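Local structure of KLLA0C04147p (Kluyveromyces lactis, 5H2D) at residues W46-S51 and T61-F66; F141-S146 and Q397-K402; P149-T154 and F164-V169. The protein binds ergosterol through the OSBP-related domain (ORD) held in this chain and probably transfers sterols between membranes. All coordinates share one frame; numbering follows the deposited sequence.

Interaction 1: W46-S51 and T61-F66; sequences WSVLKS and TLPVSF
Val48 and Leu49, on the short helix of the N-terminal part of the sterol-binding domain, pack against Leu62, Pro63 and Phe66 of the following loop beside the ergosterol site. The contact is made by hydrocarbon groups, with no hydrogen bond from one segment to the other. Val48 stands at its centre: both its methyls meet the Pro63 ring, tip to tip, and each has a further partner, CG1 in Leu62 and CG2 in Phe66. Val48 CG1, lying anti to the backbone N (chi1 172°), is 3.7 Å from Leu62 CD2 and 3.8 Å from Pro63 CD. Val48 CG2 lies 3.9 Å from Pro63 CG and 4.2 Å from Phe66 CE2, oblique to the phenyl ring. Val48 and Leu62 meet roughly at right angles. Leu49 adds a second, looser touch on Leu62, with 4.1 Å between the two CD2 atoms, and its side chain packs further on Phe173 and Met60. Within the loop, Phe66 N donates to Pro63 O (2.9 Å), closing a turn, and the Phe66 side chain leaves the backbone toward the helix. Leu62 belongs to the ergosterol pocket and touches the sterol, so the helix backs a pocket residue. This helix-and-loop packing is consistent with the N-terminal lid that closes the sterol tunnel in OSBP-related domains such as that of Osh4.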
loop_
_atom_site.group_PDB
_atom_site.type_symbol
_atom_site.label_atom_id
_atom_site.label_comp_id
_atom_site.label_asym_id
_atom_site.label_seq_id
_atom_site.Cartn_x
_atom_site.Cartn_y
_atom_site.Cartn_z
ATOM N N TRP A 46 -21.741 7.431 -13.684
ATOM C CA TRP A 46 -22.454 8.700 -13.599
ATOM C C TRP A 46 -23.877 8.511 -13.078
ATOM O O TRP A 46 -24.331 9.283 -12.225
ATOM C CB TRP A 46 -22.454 9.387 -14.964
ATOM C CG TRP A 46 -23.317 10.610 -14.958
ATOM C CD1 TRP A 46 -24.533 10.759 -15.568
ATOM C CD2 TRP A 46 -23.059 11.830 -14.264
ATOM N NE1 TRP A 46 -25.030 12.016 -15.316
ATOM C CE2 TRP A 46 -24.144 12.691 -14.518
ATOM C CE3 TRP A 46 -22.009 12.286 -13.465
ATOM C CZ2 TRP A 46 -24.214 13.980 -13.991
ATOM C CZ3 TRP A 46 -22.078 13.564 -12.945
ATOM C CH2 TRP A 46 -23.169 14.398 -13.217
ATOM N N SER A 47 -24.600 7.492 -13.566
ATOM C CA SER A 47 -25.980 7.294 -13.123
ATOM C C SER A 47 -26.060 7.122 -11.616
ATOM O O SER A 47 -27.072 7.491 -11.000
ATOM C CB SER A 47 -26.617 6.088 -13.830
ATOM O OG SER A 47 -26.256 4.844 -13.245
ATOM N N VAL A 48 -24.998 6.584 -11.013
ATOM C CA VAL A 48 -24.944 6.363 -9.574
ATOM C C VAL A 48 -24.540 7.641 -8.855
ATOM O O VAL A 48 -25.183 8.062 -7.884
ATOM C CB VAL A 48 -23.961 5.213 -9.267
ATOM C CG1 VAL A 48 -23.735 5.085 -7.765
ATOM C CG2 VAL A 48 -24.457 3.899 -9.853
ATOM N N LEU A 49 -23.482 8.294 -9.334
ATOM C CA LEU A 49 -22.889 9.402 -8.600
ATOM C C LEU A 49 -23.619 10.725 -8.796
ATOM O O LEU A 49 -23.399 11.643 -8.005
ATOM C CB LEU A 49 -21.421 9.584 -8.989
ATOM C CG LEU A 49 -20.456 8.425 -8.691
ATOM C CD1 LEU A 49 -19.049 8.789 -9.134
ATOM C CD2 LEU A 49 -20.482 8.064 -7.208
ATOM N N LYS A 50 -24.462 10.855 -9.826
ATOM C CA LYS A 50 -25.090 12.151 -10.078
ATOM C C LYS A 50 -25.950 12.605 -8.905
ATOM O O LYS A 50 -26.183 13.809 -8.743
ATOM C CB LYS A 50 -25.937 12.101 -11.351
ATOM C CG LYS A 50 -27.203 11.273 -11.248
ATOM C CD LYS A 50 -27.906 11.184 -12.605
ATOM C CE LYS A 50 -29.094 10.246 -12.540
ATOM N NZ LYS A 50 -29.691 10.004 -13.875
ATOM N N SER A 51 -26.452 11.668 -8.107
ATOM C CA SER A 51 -27.311 11.976 -6.969
ATOM C C SER A 51 -26.530 12.140 -5.669
ATOM O O SER A 51 -27.143 12.276 -4.604
ATOM C CB SER A 51 -28.382 10.888 -6.800
ATOM O OG SER A 51 -27.835 9.661 -6.332
ATOM N N THR A 61 -23.470 5.236 -0.739
ATOM C CA THR A 61 -23.935 3.871 -0.926
ATOM C C THR A 61 -23.834 3.531 -2.405
ATOM O O THR A 61 -24.347 4.268 -3.255
ATOM C CB THR A 61 -25.370 3.700 -0.428
ATOM O OG1 THR A 61 -26.073 4.945 -0.550
ATOM C CG2 THR A 61 -25.368 3.252 1.023
ATOM N N LEU A 62 -23.157 2.432 -2.708
ATOM C CA LEU A 62 -22.863 2.094 -4.088
ATOM C C LEU A 62 -23.367 0.698 -4.400
ATOM O O LEU A 62 -23.395 -0.174 -3.523
ATOM C CB LEU A 62 -21.353 2.170 -4.363
ATOM C CG LEU A 62 -20.735 3.540 -4.083
ATOM C CD1 LEU A 62 -19.228 3.430 -3.951
ATOM C CD2 LEU A 62 -21.092 4.535 -5.188
ATOM N N PRO A 63 -23.782 0.459 -5.640
ATOM C CA PRO A 63 -24.091 -0.909 -6.060
ATOM C C PRO A 63 -22.828 -1.752 -6.066
ATOM O O PRO A 63 -21.707 -1.241 -6.099
ATOM C CB PRO A 63 -24.644 -0.729 -7.472
ATOM C CG PRO A 63 -23.946 0.507 -7.967
ATOM C CD PRO A 63 -23.829 1.410 -6.764
ATOM N N VAL A 64 -23.024 -3.072 -6.029
ATOM C CA VAL A 64 -21.883 -3.973 -5.920
ATOM C C VAL A 64 -20.960 -3.868 -7.127
ATOM O O VAL A 64 -19.770 -4.184 -7.026
ATOM C CB VAL A 64 -22.363 -5.424 -5.707
ATOM C CG1 VAL A 64 -23.015 -5.958 -6.969
ATOM C CG2 VAL A 64 -21.195 -6.298 -5.285
ATOM N N SER A 65 -21.478 -3.429 -8.276
ATOM C CA SER A 65 -20.638 -3.189 -9.441
ATOM C C SER A 65 -19.506 -2.209 -9.150
ATOM O O SER A 65 -18.492 -2.219 -9.855
ATOM C CB SER A 65 -21.497 -2.663 -10.601
ATOM O OG SER A 65 -22.480 -3.621 -10.959
ATOM N N PHE A 66 -19.652 -1.355 -8.139
ATOM C CA PHE A 66 -18.603 -0.392 -7.816
ATOM C C PHE A 66 -17.997 -0.667 -6.445
ATOM O O PHE A 66 -17.433 0.240 -5.817
ATOM C CB PHE A 66 -19.133 1.043 -7.939
ATOM C CG PHE A 66 -19.437 1.418 -9.354
ATOM C CD1 PHE A 66 -18.411 1.494 -10.290
ATOM C CD2 PHE A 66 -20.742 1.623 -9.771
ATOM C CE1 PHE A 66 -18.673 1.792 -11.613
ATOM C CE2 PHE A 66 -21.007 1.929 -11.094
ATOM C CZ PHE A 66 -19.973 2.010 -12.011
#

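Interaction 2: F141-S146 and Q397-K402; sequences FTEQVS and QRWFKK
Glu143 reaches from strand 138-146 to the backbone of segment 397-402 in an extended conformation, CG anti to the backbone N (chi1 177°). Its CB lies against the CD1-CE1 side of the Phe400 ring, with Glu143 CB 3.8 Å from Phe400 CE1, before the chain runs on to its carboxylate. There the two oxygens take two successive amide N-H groups. Glu143 OE1 offers its syn lone pair to Arg398 N at 2.9 Å in a nearly straight bond (172°), while OE2 receives Trp399 N, also at 2.9 Å, on its syn side, somewhat out of the carboxylate plane and through a more bent bond. Glu143 OE2 also lies in the plane of the Phe400 ring, at its edge, 3.5 Å from Phe400 CD1. The carboxylate thus grips main chain; the guanidinium of Arg398 has its salt bridge with Glu431. With an alanine at Glu143 the amide N-H groups of Arg398 and Trp399 would lose both acceptors, and the 397-399 loop is likely to be held less firmly against the strand. At its far end strand 138-146 has a classic beta bulge, with Val145 and Ser146 both facing Ile151 of the next strand of the antiparallel beta-barrel of the ORD fold. Gln397 packs and bonds at the bulge: Gln397 CG is 3.6 Å from Val145 CB, and Gln397 NE2 donates to Val145 O at 2.9 Å, in the carbonyl plane and on a lone pair. Toward the other end, Phe141 points its edge at the face of Trp399 in an offset edge-to-face pair, planes at 90°, with Phe141 CZ 3.6 Å from Trp399 CD1. Tyr419 stacks on Phe141 and meets Trp399 edge-to-face.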
loop_
_atom_site.group_PDB
_atom_site.type_symbol
_atom_site.label_atom_id
_atom_site.label_comp_id
_atom_site.label_asym_id
_atom_site.label_seq_id
_atom_site.Cartn_x
_atom_site.Cartn_y
_atom_site.Cartn_z
ATOM N N PHE A 141 2.048 -5.767 8.682
ATOM C CA PHE A 141 0.930 -5.734 9.609
ATOM C C PHE A 141 0.273 -4.365 9.558
ATOM O O PHE A 141 0.959 -3.347 9.418
ATOM C CB PHE A 141 1.361 -6.023 11.052
ATOM C CG PHE A 141 0.213 -6.033 12.003
ATOM C CD1 PHE A 141 -0.714 -7.068 11.966
ATOM C CD2 PHE A 141 0.016 -4.989 12.885
ATOM C CE1 PHE A 141 -1.805 -7.073 12.825
ATOM C CE2 PHE A 141 -1.076 -4.987 13.749
ATOM C CZ PHE A 141 -1.983 -6.035 13.712
ATOM N N THR A 142 -1.053 -4.341 9.691
ATOM C CA THR A 142 -1.769 -3.072 9.704
ATOM C C THR A 142 -2.993 -3.193 10.604
ATOM O O THR A 142 -3.597 -4.267 10.721
ATOM C CB THR A 142 -2.164 -2.638 8.271
ATOM O OG1 THR A 142 -2.826 -1.372 8.309
ATOM C CG2 THR A 142 -3.106 -3.656 7.631
ATOM N N GLU A 143 -3.338 -2.077 11.258
ATOM C CA GLU A 143 -4.528 -1.969 12.096
ATOM C C GLU A 143 -5.315 -0.740 11.670
ATOM O O GLU A 143 -4.732 0.315 11.402
ATOM C CB GLU A 143 -4.174 -1.849 13.588
ATOM C CG GLU A 143 -5.384 -1.658 14.503
ATOM C CD GLU A 143 -5.013 -1.586 15.990
ATOM O OE1 GLU A 143 -5.933 -1.567 16.828
ATOM O OE2 GLU A 143 -3.813 -1.556 16.314
ATOM N N GLN A 144 -6.642 -0.869 11.626
ATOM C CA GLN A 144 -7.501 0.298 11.411
ATOM C C GLN A 144 -7.573 1.042 12.743
ATOM O O GLN A 144 -8.244 0.600 13.679
ATOM C CB GLN A 144 -8.873 -0.130 10.902
ATOM C CG GLN A 144 -9.720 1.043 10.390
ATOM C CD GLN A 144 -9.220 1.610 9.073
ATOM O OE1 GLN A 144 -8.194 1.186 8.532
ATOM N NE2 GLN A 144 -9.960 2.601 8.545
ATOM N N VAL A 145 -6.848 2.170 12.835
ATOM C CA VAL A 145 -6.723 2.916 14.092
ATOM C C VAL A 145 -7.789 3.989 14.271
ATOM O O VAL A 145 -7.968 4.492 15.397
ATOM C CB VAL A 145 -5.309 3.527 14.200
ATOM C CG1 VAL A 145 -4.275 2.420 14.315
ATOM C CG2 VAL A 145 -4.999 4.406 12.998
ATOM N N SER A 146 -8.525 4.347 13.209
ATOM C CA SER A 146 -9.606 5.319 13.284
ATOM C C SER A 146 -10.663 4.966 12.244
ATOM O O SER A 146 -10.347 4.421 11.174
ATOM C CB SER A 146 -9.095 6.754 13.050
ATOM O OG SER A 146 -10.138 7.722 13.189
ATOM N N GLN A 397 -6.284 2.021 20.524
ATOM C CA GLN A 397 -5.777 1.069 19.553
ATOM C C GLN A 397 -5.087 -0.086 20.265
ATOM O O GLN A 397 -4.574 0.063 21.376
ATOM C CB GLN A 397 -4.792 1.761 18.609
ATOM C CG GLN A 397 -5.416 2.839 17.720
ATOM C CD GLN A 397 -5.710 4.131 18.458
ATOM O OE1 GLN A 397 -5.124 4.417 19.506
ATOM N NE2 GLN A 397 -6.607 4.930 17.903
ATOM N N ARG A 398 -5.066 -1.243 19.614
ATOM C CA ARG A 398 -4.489 -2.422 20.254
ATOM C C ARG A 398 -2.998 -2.580 19.996
ATOM O O ARG A 398 -2.250 -2.949 20.909
ATOM C CB ARG A 398 -5.226 -3.679 19.790
ATOM C CG ARG A 398 -4.649 -4.953 20.347
ATOM C CD ARG A 398 -5.589 -6.125 20.094
ATOM N NE ARG A 398 -6.838 -5.958 20.831
ATOM C CZ ARG A 398 -8.049 -5.954 20.288
ATOM N NH1 ARG A 398 -8.205 -6.118 18.979
ATOM N NH2 ARG A 398 -9.112 -5.792 21.063
ATOM N N TRP A 399 -2.540 -2.299 18.778
ATOM C CA TRP A 399 -1.205 -2.686 18.355
ATOM C C TRP A 399 -0.317 -1.512 17.995
ATOM O O TRP A 399 0.867 -1.722 17.711
ATOM C CB TRP A 399 -1.295 -3.640 17.153
ATOM C CG TRP A 399 -2.181 -4.833 17.402
ATOM C CD1 TRP A 399 -3.398 -5.095 16.831
ATOM C CD2 TRP A 399 -1.928 -5.910 18.311
ATOM N NE1 TRP A 399 -3.910 -6.281 17.323
ATOM C CE2 TRP A 399 -3.024 -6.792 18.235
ATOM C CE3 TRP A 399 -0.878 -6.211 19.182
ATOM C CZ2 TRP A 399 -3.096 -7.962 19.001
ATOM C CZ3 TRP A 399 -0.948 -7.368 19.935
ATOM C CH2 TRP A 399 -2.046 -8.231 19.841
ATOM N N PHE A 400 -0.858 -0.293 17.995
ATOM C CA PHE A 400 -0.128 0.934 17.696
ATOM C C PHE A 400 -0.498 1.985 18.731
ATOM O O PHE A 400 -1.580 1.948 19.325
ATOM C CB PHE A 400 -0.479 1.499 16.306
ATOM C CG PHE A 400 -0.062 0.628 15.152
ATOM C CD1 PHE A 400 -0.862 -0.434 14.744
ATOM C CD2 PHE A 400 1.086 0.922 14.425
ATOM C CE1 PHE A 400 -0.473 -1.237 13.655
ATOM C CE2 PHE A 400 1.475 0.136 13.334
ATOM C CZ PHE A 400 0.683 -0.946 12.950
ATOM N N LYS A 401 0.409 2.942 18.925
ATOM C CA LYS A 401 0.138 4.122 19.729
ATOM C C LYS A 401 0.713 5.337 19.021
ATOM O O LYS A 401 1.815 5.278 18.477
ATOM C CB LYS A 401 0.742 4.011 21.142
ATOM C CG LYS A 401 0.584 5.288 21.961
ATOM C CD LYS A 401 0.620 5.035 23.461
ATOM C CE LYS A 401 0.271 6.316 24.225
ATOM N NZ LYS A 401 -0.168 6.051 25.630
ATOM N N LYS A 402 -0.029 6.437 19.035
ATOM C CA LYS A 402 0.462 7.647 18.392
ATOM C C LYS A 402 1.603 8.232 19.212
ATOM O O LYS A 402 1.481 8.415 20.429
ATOM C CB LYS A 402 -0.666 8.660 18.227
ATOM C CG LYS A 402 -0.278 9.887 17.389
ATOM C CD LYS A 402 -1.416 10.909 17.325
ATOM C CE LYS A 402 -2.497 10.502 16.334
ATOM N NZ LYS A 402 -2.070 10.749 14.927
#

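Interaction 3: P149-T154 and F164-V169; sequences PPISAT and FGESFV
Ser152 and Ser167 form a hydrogen-bonded antiparallel pair in which each backbone amide finds the other's carbonyl. Ser152 N donates to Ser167 O at 3.0 Å (165°), in the carbonyl plane, and Ser167 N returns a bond of 2.8 Å to Ser152 O. Further along, Thr154 N donates a hydrogen bond to Gly165 O at 3.0 Å. The return bond is made by a side chain: Thr154 OG1, set between its own backbone N and carbonyl carbon (chi1 77°), accepts from Gly165 N at 3.1 Å, but the bond is weak and bent. These strands, 151-157 and 161-173, are the arms of a beta hairpin in the antiparallel beta-barrel that encloses the sterol tunnel of the ORD fold, and the side chain of Val169, at the end of 164-169, lies close to the bound ergosterol. Past the serine pair the strands diverge, and water takes over from direct bonding: one molecule donates to Pro150 O at 2.8 Å and accepts from Val169 N at 2.9 Å. On the face carrying both serine hydroxyls another water bridges the side chains, donating a hydrogen bond to Ser152 OG at 2.8 Å and sharing one with Ser167 OG. Ser152 OG is also bonded to Gln144 OE1 of the preceding strand. The opposite face, with Ile151, Glu166 and Phe168, is more apolar. Ile151 CD1 sits over the face of the Phe168 ring in a CH-pi contact, 4.2 Å from its centroid and 21° off the normal, while Pro149 CG comes obliquely to CZ of that ring. Ile151 CG2 packs closely on Glu166 CG, and the carboxylate beyond finds its partner in Trp413, whose NE1 is hydrogen-bonded to Glu166 OE1.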
loop_
_atom_site.group_PDB
_atom_site.type_symbol
_atom_site.label_atom_id
_atom_site.label_comp_id
_atom_site.label_asym_id
_atom_site.label_seq_id
_atom_site.Cartn_x
_atom_site.Cartn_y
_atom_site.Cartn_z
ATOM N N PRO A 149 -12.021 10.027 11.163
ATOM C CA PRO A 149 -12.003 9.565 9.776
ATOM C C PRO A 149 -11.323 8.214 9.674
ATOM O O PRO A 149 -10.702 7.774 10.636
ATOM C CB PRO A 149 -11.185 10.641 9.070
ATOM C CG PRO A 149 -10.207 11.065 10.111
ATOM C CD PRO A 149 -10.921 10.969 11.435
ATOM N N PRO A 150 -11.457 7.559 8.526
ATOM C CA PRO A 150 -10.801 6.256 8.337
ATOM C C PRO A 150 -9.290 6.422 8.228
ATOM O O PRO A 150 -8.786 7.138 7.353
ATOM C CB PRO A 150 -11.419 5.732 7.035
ATOM C CG PRO A 150 -11.848 6.990 6.285
ATOM C CD PRO A 150 -12.292 7.953 7.375
ATOM N N ILE A 151 -8.563 5.758 9.129
ATOM C CA ILE A 151 -7.103 5.782 9.113
ATOM C C ILE A 151 -6.575 4.385 9.406
ATOM O O ILE A 151 -7.039 3.733 10.349
ATOM C CB ILE A 151 -6.531 6.771 10.142
ATOM C CG1 ILE A 151 -7.094 8.167 9.889
ATOM C CG2 ILE A 151 -5.011 6.780 10.050
ATOM C CD1 ILE A 151 -6.601 9.207 10.911
ATOM N N SER A 152 -5.589 3.948 8.617
ATOM C CA SER A 152 -4.878 2.689 8.810
ATOM C C SER A 152 -3.434 3.004 9.176
ATOM O O SER A 152 -2.838 3.930 8.622
ATOM C CB SER A 152 -4.907 1.836 7.530
ATOM O OG SER A 152 -6.184 1.872 6.897
ATOM N N ALA A 153 -2.871 2.250 10.122
ATOM C CA ALA A 153 -1.448 2.327 10.432
ATOM C C ALA A 153 -0.790 1.039 9.968
ATOM O O ALA A 153 -1.345 -0.040 10.171
ATOM C CB ALA A 153 -1.215 2.504 11.933
ATOM N N THR A 154 0.403 1.137 9.376
ATOM C CA THR A 154 1.100 -0.050 8.892
ATOM C C THR A 154 2.471 -0.198 9.538
ATOM O O THR A 154 3.038 0.748 10.086
ATOM C CB THR A 154 1.313 -0.041 7.374
ATOM O OG1 THR A 154 2.402 0.837 7.061
ATOM C CG2 THR A 154 0.045 0.400 6.627
ATOM N N PHE A 164 6.854 1.741 6.935
ATOM C CA PHE A 164 5.655 1.951 7.737
ATOM C C PHE A 164 5.090 3.332 7.457
ATOM O O PHE A 164 5.784 4.229 6.969
ATOM C CB PHE A 164 5.928 1.761 9.242
ATOM C CG PHE A 164 6.886 2.773 9.850
ATOM C CD1 PHE A 164 6.417 3.985 10.338
ATOM C CD2 PHE A 164 8.236 2.472 9.994
ATOM C CE1 PHE A 164 7.297 4.906 10.932
ATOM C CE2 PHE A 164 9.114 3.393 10.591
ATOM C CZ PHE A 164 8.634 4.592 11.053
ATOM N N GLY A 165 3.806 3.492 7.745
ATOM C CA GLY A 165 3.222 4.810 7.583
ATOM C C GLY A 165 1.745 4.795 7.877
ATOM O O GLY A 165 1.180 3.795 8.335
ATOM N N GLU A 166 1.129 5.953 7.642
ATOM C CA GLU A 166 -0.274 6.184 7.941
ATOM C C GLU A 166 -1.039 6.313 6.634
ATOM O O GLU A 166 -0.688 7.141 5.791
ATOM C CB GLU A 166 -0.447 7.463 8.766
ATOM C CG GLU A 166 -1.890 7.823 9.089
ATOM C CD GLU A 166 -2.008 9.166 9.801
ATOM O OE1 GLU A 166 -2.540 9.206 10.925
ATOM O OE2 GLU A 166 -1.566 10.184 9.235
ATOM N N SER A 167 -2.085 5.507 6.466
ATOM C CA SER A 167 -2.995 5.648 5.340
ATOM C C SER A 167 -4.197 6.476 5.780
ATOM O O SER A 167 -5.024 6.020 6.577
ATOM C CB SER A 167 -3.442 4.288 4.827
ATOM O OG SER A 167 -4.320 4.469 3.737
ATOM N N PHE A 168 -4.281 7.704 5.274
ATOM C CA PHE A 168 -5.330 8.654 5.615
ATOM C C PHE A 168 -5.809 9.181 4.265
ATOM O O PHE A 168 -5.224 10.122 3.725
ATOM C CB PHE A 168 -4.757 9.748 6.521
ATOM C CG PHE A 168 -5.774 10.729 7.048
ATOM C CD1 PHE A 168 -7.058 10.792 6.530
ATOM C CD2 PHE A 168 -5.421 11.608 8.057
ATOM C CE1 PHE A 168 -7.973 11.721 7.019
ATOM C CE2 PHE A 168 -6.331 12.525 8.555
ATOM C CZ PHE A 168 -7.603 12.584 8.030
ATOM N N VAL A 169 -6.824 8.529 3.699
ATOM C CA VAL A 169 -7.317 8.861 2.368
ATOM C C VAL A 169 -8.489 9.817 2.515
ATOM O O VAL A 169 -9.508 9.474 3.131
ATOM C CB VAL A 169 -7.723 7.602 1.589
ATOM C CG1 VAL A 169 -8.230 7.982 0.206
ATOM C CG2 VAL A 169 -6.540 6.630 1.477
HETATM O O HOH W 1 -8.129 6.215 4.819
HETATM O O HOH W 2 -9.836 9.294 5.781
HETATM O O HOH W 3 -6.851 3.703 4.873
#

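From the N terminus, interaction 1 comes first, closing a short loop between segment 46-51, on helix 45-49, and residues 61-66 at one end of the sterol site. It is finished before the other two begin and lies apart from them, its nearest atoms about 13 Å from interaction 3 and 16 Å from interaction 2. Segment 141-146 then opens interaction 2, which closes 250 residues later at 397-402 and so ties the barrel to the C-terminal part of the domain. Interaction 3, a local hairpin, is nested inside that long loop. The two touch directly, since strands 138-146 and 151-157 are neighbours in the sheet; Thr142 OG1 is probably hydrogen-bonded to Ala153 O.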